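Local coordinates for protein putative NADH-flavin reductase (Streptococcus pneumoniae TIGR4, PDB 4R01) that is a putative NADH-flavin reductase of the NAD(P)-binding Rossmann type, which would probably use a nicotinamide dinucleotide to reduce flavin, at residues L74-N85 and A130-K141. Numbering follows the deposited sequence.
Sequences LPLHSKSIELFN and AQADELDLLRTK
Two neighbouring helices, 76-85 and 130-138, pack nearly parallel (axes 8.3 Å apart, 21° between directions) on one side of the central sheet, and the contact runs on into the turn after the second helix. Backbones come nearest at Ser78 and Glu134, their CA atoms 4.8 Å apart. One turn earlier, Ala130 sets its CB against Leu74 O and obliquely beside the His77 ring. The rotation of that ring is held by a bond from ND1 to Leu74 O (3.1 Å), made in the ring plane and on a carbonyl lone pair; Leu74 O also accepts from His77 N. CD2 of His77 lies 3.4 Å from Glu134 OE1, ring and carboxylate planes being 61° apart. Glu134 reaches this place as an extended chain, CG anti to the backbone N, and its CG packs against Ile81 CG1 at 3.5 Å. Water bridges Glu134 OE2 to Ser80 OG, and a second water joins Ser78 OG to Ala130 O. Farther along, Ile81 meets Leu138 at about a right angle, CG2 to CD2 3.7 Å, above Phe95 and Val97 of strand 94-98. Leu137 lays CD2 against Ser78 O and Glu82 OE1, crossing the bent Glu82 side chain. Beyond it, a bend at chi2 brings the Lys141 chain across Asn85, CD 3.4 Å from Asn85 CG, and carries NZ to Glu82 OE2 on its syn side, 26° out of the carboxylate plane, a salt bridge tying the turn back to the first helix. Helix 76-88 links parallel strands 61-64 and 94-98, and helix 125-138 links 94-98 to 145-150: consecutive beta-alpha-beta crossovers of the NAD(P)-binding Rossmann fold.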
# COMPACT_ATOMS: atom_id res chain seq x y z
N LEU A 74 -15.23 10.75 23.81
CA LEU A 74 -13.91 10.89 23.20
C LEU A 74 -13.21 12.23 23.50
O LEU A 74 -11.98 12.25 23.64
CB LEU A 74 -14.01 10.69 21.68
CG LEU A 74 -14.21 9.26 21.18
CD1 LEU A 74 -14.50 9.25 19.70
CD2 LEU A 74 -12.99 8.40 21.48
N PRO A 75 -13.96 13.35 23.60
CA PRO A 75 -13.27 14.58 23.99
C PRO A 75 -12.61 14.56 25.37
O PRO A 75 -11.86 15.48 25.69
CB PRO A 75 -14.38 15.63 23.96
CG PRO A 75 -15.33 15.13 22.94
CD PRO A 75 -15.32 13.63 23.10
N LEU A 76 -12.87 13.53 26.17
CA LEU A 76 -12.29 13.44 27.51
C LEU A 76 -10.78 13.19 27.46
O LEU A 76 -10.09 13.38 28.46
CB LEU A 76 -12.98 12.35 28.32
CG LEU A 76 -14.41 12.65 28.75
CD1 LEU A 76 -14.99 11.47 29.53
CD2 LEU A 76 -14.46 13.92 29.58
N HIS A 77 -10.29 12.76 26.31
CA HIS A 77 -8.85 12.58 26.12
C HIS A 77 -8.13 13.91 26.31
O HIS A 77 -7.09 13.98 26.97
CB HIS A 77 -8.54 12.02 24.73
CG HIS A 77 -8.75 10.54 24.61
ND1 HIS A 77 -9.92 9.98 24.17
CD2 HIS A 77 -7.92 9.50 24.89
CE1 HIS A 77 -9.82 8.67 24.17
NE2 HIS A 77 -8.61 8.35 24.61
N SER A 78 -8.69 14.97 25.74
CA SER A 78 -8.11 16.30 25.86
C SER A 78 -8.28 16.83 27.28
O SER A 78 -7.35 17.39 27.85
CB SER A 78 -8.75 17.27 24.86
OG SER A 78 -8.41 16.91 23.53
N LYS A 79 -9.47 16.64 27.84
CA LYS A 79 -9.75 17.13 29.19
C LYS A 79 -8.85 16.45 30.21
O LYS A 79 -8.47 17.05 31.21
CB LYS A 79 -11.22 16.91 29.55
CG LYS A 79 -11.69 17.73 30.74
CD LYS A 79 -13.06 17.29 31.22
CE LYS A 79 -13.52 18.11 32.42
NZ LYS A 79 -14.61 17.45 33.18
N SER A 80 -8.49 15.19 29.95
CA SER A 80 -7.62 14.45 30.85
C SER A 80 -6.22 15.07 30.87
O SER A 80 -5.61 15.20 31.93
CB SER A 80 -7.54 12.97 30.44
OG SER A 80 -6.89 12.82 29.18
N ILE A 81 -5.74 15.46 29.70
CA ILE A 81 -4.45 16.14 29.58
C ILE A 81 -4.44 17.44 30.38
O ILE A 81 -3.52 17.69 31.15
CB ILE A 81 -4.11 16.46 28.12
CG1 ILE A 81 -3.99 15.17 27.31
CG2 ILE A 81 -2.82 17.26 28.04
CD1 ILE A 81 -2.95 14.21 27.83
N GLU A 82 -5.48 18.25 30.19
CA GLU A 82 -5.61 19.51 30.89
C GLU A 82 -5.62 19.28 32.40
O GLU A 82 -5.02 20.05 33.16
CB GLU A 82 -6.89 20.24 30.46
CG GLU A 82 -6.79 21.75 30.50
CD GLU A 82 -5.99 22.31 29.34
OE1 GLU A 82 -6.41 22.11 28.18
OE2 GLU A 82 -4.94 22.94 29.59
N LEU A 83 -6.29 18.22 32.82
CA LEU A 83 -6.36 17.85 34.23
C LEU A 83 -5.01 17.42 34.78
O LEU A 83 -4.57 17.90 35.82
CB LEU A 83 -7.38 16.73 34.44
CG LEU A 83 -7.29 16.04 35.81
CD1 LEU A 83 -7.83 16.94 36.92
CD2 LEU A 83 -8.01 14.71 35.78
N PHE A 84 -4.36 16.50 34.07
CA PHE A 84 -3.08 15.97 34.51
C PHE A 84 -2.01 17.05 34.57
O PHE A 84 -1.17 17.05 35.47
CB PHE A 84 -2.63 14.83 33.60
CG PHE A 84 -3.22 13.50 33.97
CD1 PHE A 84 -2.93 12.91 35.19
CD2 PHE A 84 -4.06 12.83 33.09
CE1 PHE A 84 -3.48 11.70 35.53
CE2 PHE A 84 -4.61 11.61 33.43
CZ PHE A 84 -4.31 11.04 34.65
N ASN A 85 -2.05 17.96 33.61
CA ASN A 85 -1.14 19.10 33.61
C ASN A 85 -1.30 19.93 34.87
O ASN A 85 -0.33 20.31 35.51
CB ASN A 85 -1.35 19.96 32.37
CG ASN A 85 -0.41 21.15 32.32
OD1 ASN A 85 0.79 20.99 32.11
ND2 ASN A 85 -0.95 22.35 32.48
N ALA A 130 -9.17 12.50 18.41
CA ALA A 130 -9.12 12.79 19.83
C ALA A 130 -7.72 12.57 20.37
O ALA A 130 -7.23 13.33 21.21
CB ALA A 130 -10.13 11.94 20.59
N GLN A 131 -7.06 11.52 19.88
CA GLN A 131 -5.70 11.21 20.32
C GLN A 131 -4.69 12.16 19.72
O GLN A 131 -3.62 12.38 20.29
CB GLN A 131 -5.35 9.77 19.96
CG GLN A 131 -6.07 8.74 20.80
CD GLN A 131 -5.78 7.32 20.37
OE1 GLN A 131 -5.85 7.00 19.18
NE2 GLN A 131 -5.43 6.47 21.33
N ALA A 132 -5.02 12.73 18.56
CA ALA A 132 -4.17 13.72 17.92
C ALA A 132 -4.31 15.08 18.61
O ALA A 132 -3.31 15.77 18.84
CB ALA A 132 -4.51 13.84 16.44
N ASP A 133 -5.54 15.45 18.93
CA ASP A 133 -5.81 16.66 19.70
C ASP A 133 -5.13 16.56 21.06
O ASP A 133 -4.63 17.55 21.59
CB ASP A 133 -7.32 16.87 19.89
CG ASP A 133 -8.03 17.19 18.59
OD1 ASP A 133 -7.38 17.15 17.52
OD2 ASP A 133 -9.24 17.49 18.63
N GLU A 134 -5.14 15.35 21.60
CA GLU A 134 -4.51 15.05 22.88
C GLU A 134 -3.02 15.37 22.84
O GLU A 134 -2.49 16.04 23.73
CB GLU A 134 -4.73 13.57 23.22
CG GLU A 134 -4.12 13.11 24.52
CD GLU A 134 -4.57 11.71 24.90
OE1 GLU A 134 -5.04 10.97 24.00
OE2 GLU A 134 -4.47 11.34 26.09
N LEU A 135 -2.35 14.90 21.79
CA LEU A 135 -0.92 15.13 21.62
C LEU A 135 -0.62 16.61 21.35
O LEU A 135 0.36 17.15 21.87
CB LEU A 135 -0.37 14.27 20.48
CG LEU A 135 1.06 14.54 20.01
CD1 LEU A 135 2.05 14.33 21.14
CD2 LEU A 135 1.41 13.67 18.81
N ASP A 136 -1.46 17.26 20.55
CA ASP A 136 -1.26 18.67 20.22
C ASP A 136 -1.34 19.55 21.46
O ASP A 136 -0.63 20.54 21.57
CB ASP A 136 -2.29 19.13 19.18
CG ASP A 136 -2.07 18.50 17.81
OD1 ASP A 136 -0.95 18.00 17.56
OD2 ASP A 136 -3.01 18.52 16.99
N LEU A 137 -2.20 19.17 22.40
CA LEU A 137 -2.37 19.93 23.63
C LEU A 137 -1.16 19.77 24.54
O LEU A 137 -0.78 20.71 25.25
CB LEU A 137 -3.65 19.50 24.35
CG LEU A 137 -4.10 20.35 25.53
CD1 LEU A 137 -4.25 21.81 25.13
CD2 LEU A 137 -5.41 19.82 26.09
N LEU A 138 -0.55 18.59 24.52
CA LEU A 138 0.62 18.32 25.35
C LEU A 138 1.82 19.17 24.97
O LEU A 138 2.59 19.59 25.83
CB LEU A 138 0.99 16.83 25.26
CG LEU A 138 0.27 15.88 26.22
CD1 LEU A 138 0.59 14.43 25.87
CD2 LEU A 138 0.66 16.18 27.66
N ARG A 139 1.99 19.44 23.68
CA ARG A 139 3.15 20.21 23.22
C ARG A 139 3.15 21.63 23.76
O ARG A 139 4.20 22.27 23.83
CB ARG A 139 3.20 20.24 21.69
CG ARG A 139 3.30 18.86 21.06
CD ARG A 139 3.80 18.96 19.63
NE ARG A 139 3.64 17.71 18.90
CZ ARG A 139 4.52 16.71 18.92
NH1 ARG A 139 5.63 16.82 19.65
NH2 ARG A 139 4.29 15.61 18.22
N THR A 140 1.98 22.12 24.16
CA THR A 140 1.87 23.47 24.70
C THR A 140 2.15 23.49 26.20
O THR A 140 2.26 24.55 26.81
CB THR A 140 0.47 24.06 24.44
OG1 THR A 140 -0.51 23.30 25.15
CG2 THR A 140 0.15 24.03 22.96
N LYS A 141 2.26 22.30 26.80
CA LYS A 141 2.55 22.19 28.22
C LYS A 141 4.06 22.25 28.47
O LYS A 141 4.74 21.22 28.49
CB LYS A 141 1.97 20.89 28.79
CG LYS A 141 0.46 20.77 28.63
CD LYS A 141 -0.24 22.05 29.05
CE LYS A 141 -1.76 21.91 28.95
NZ LYS A 141 -2.45 23.19 29.23
O HOH W 1 -9.64 15.02 22.41
O HOH W 2 -5.42 10.66 29.05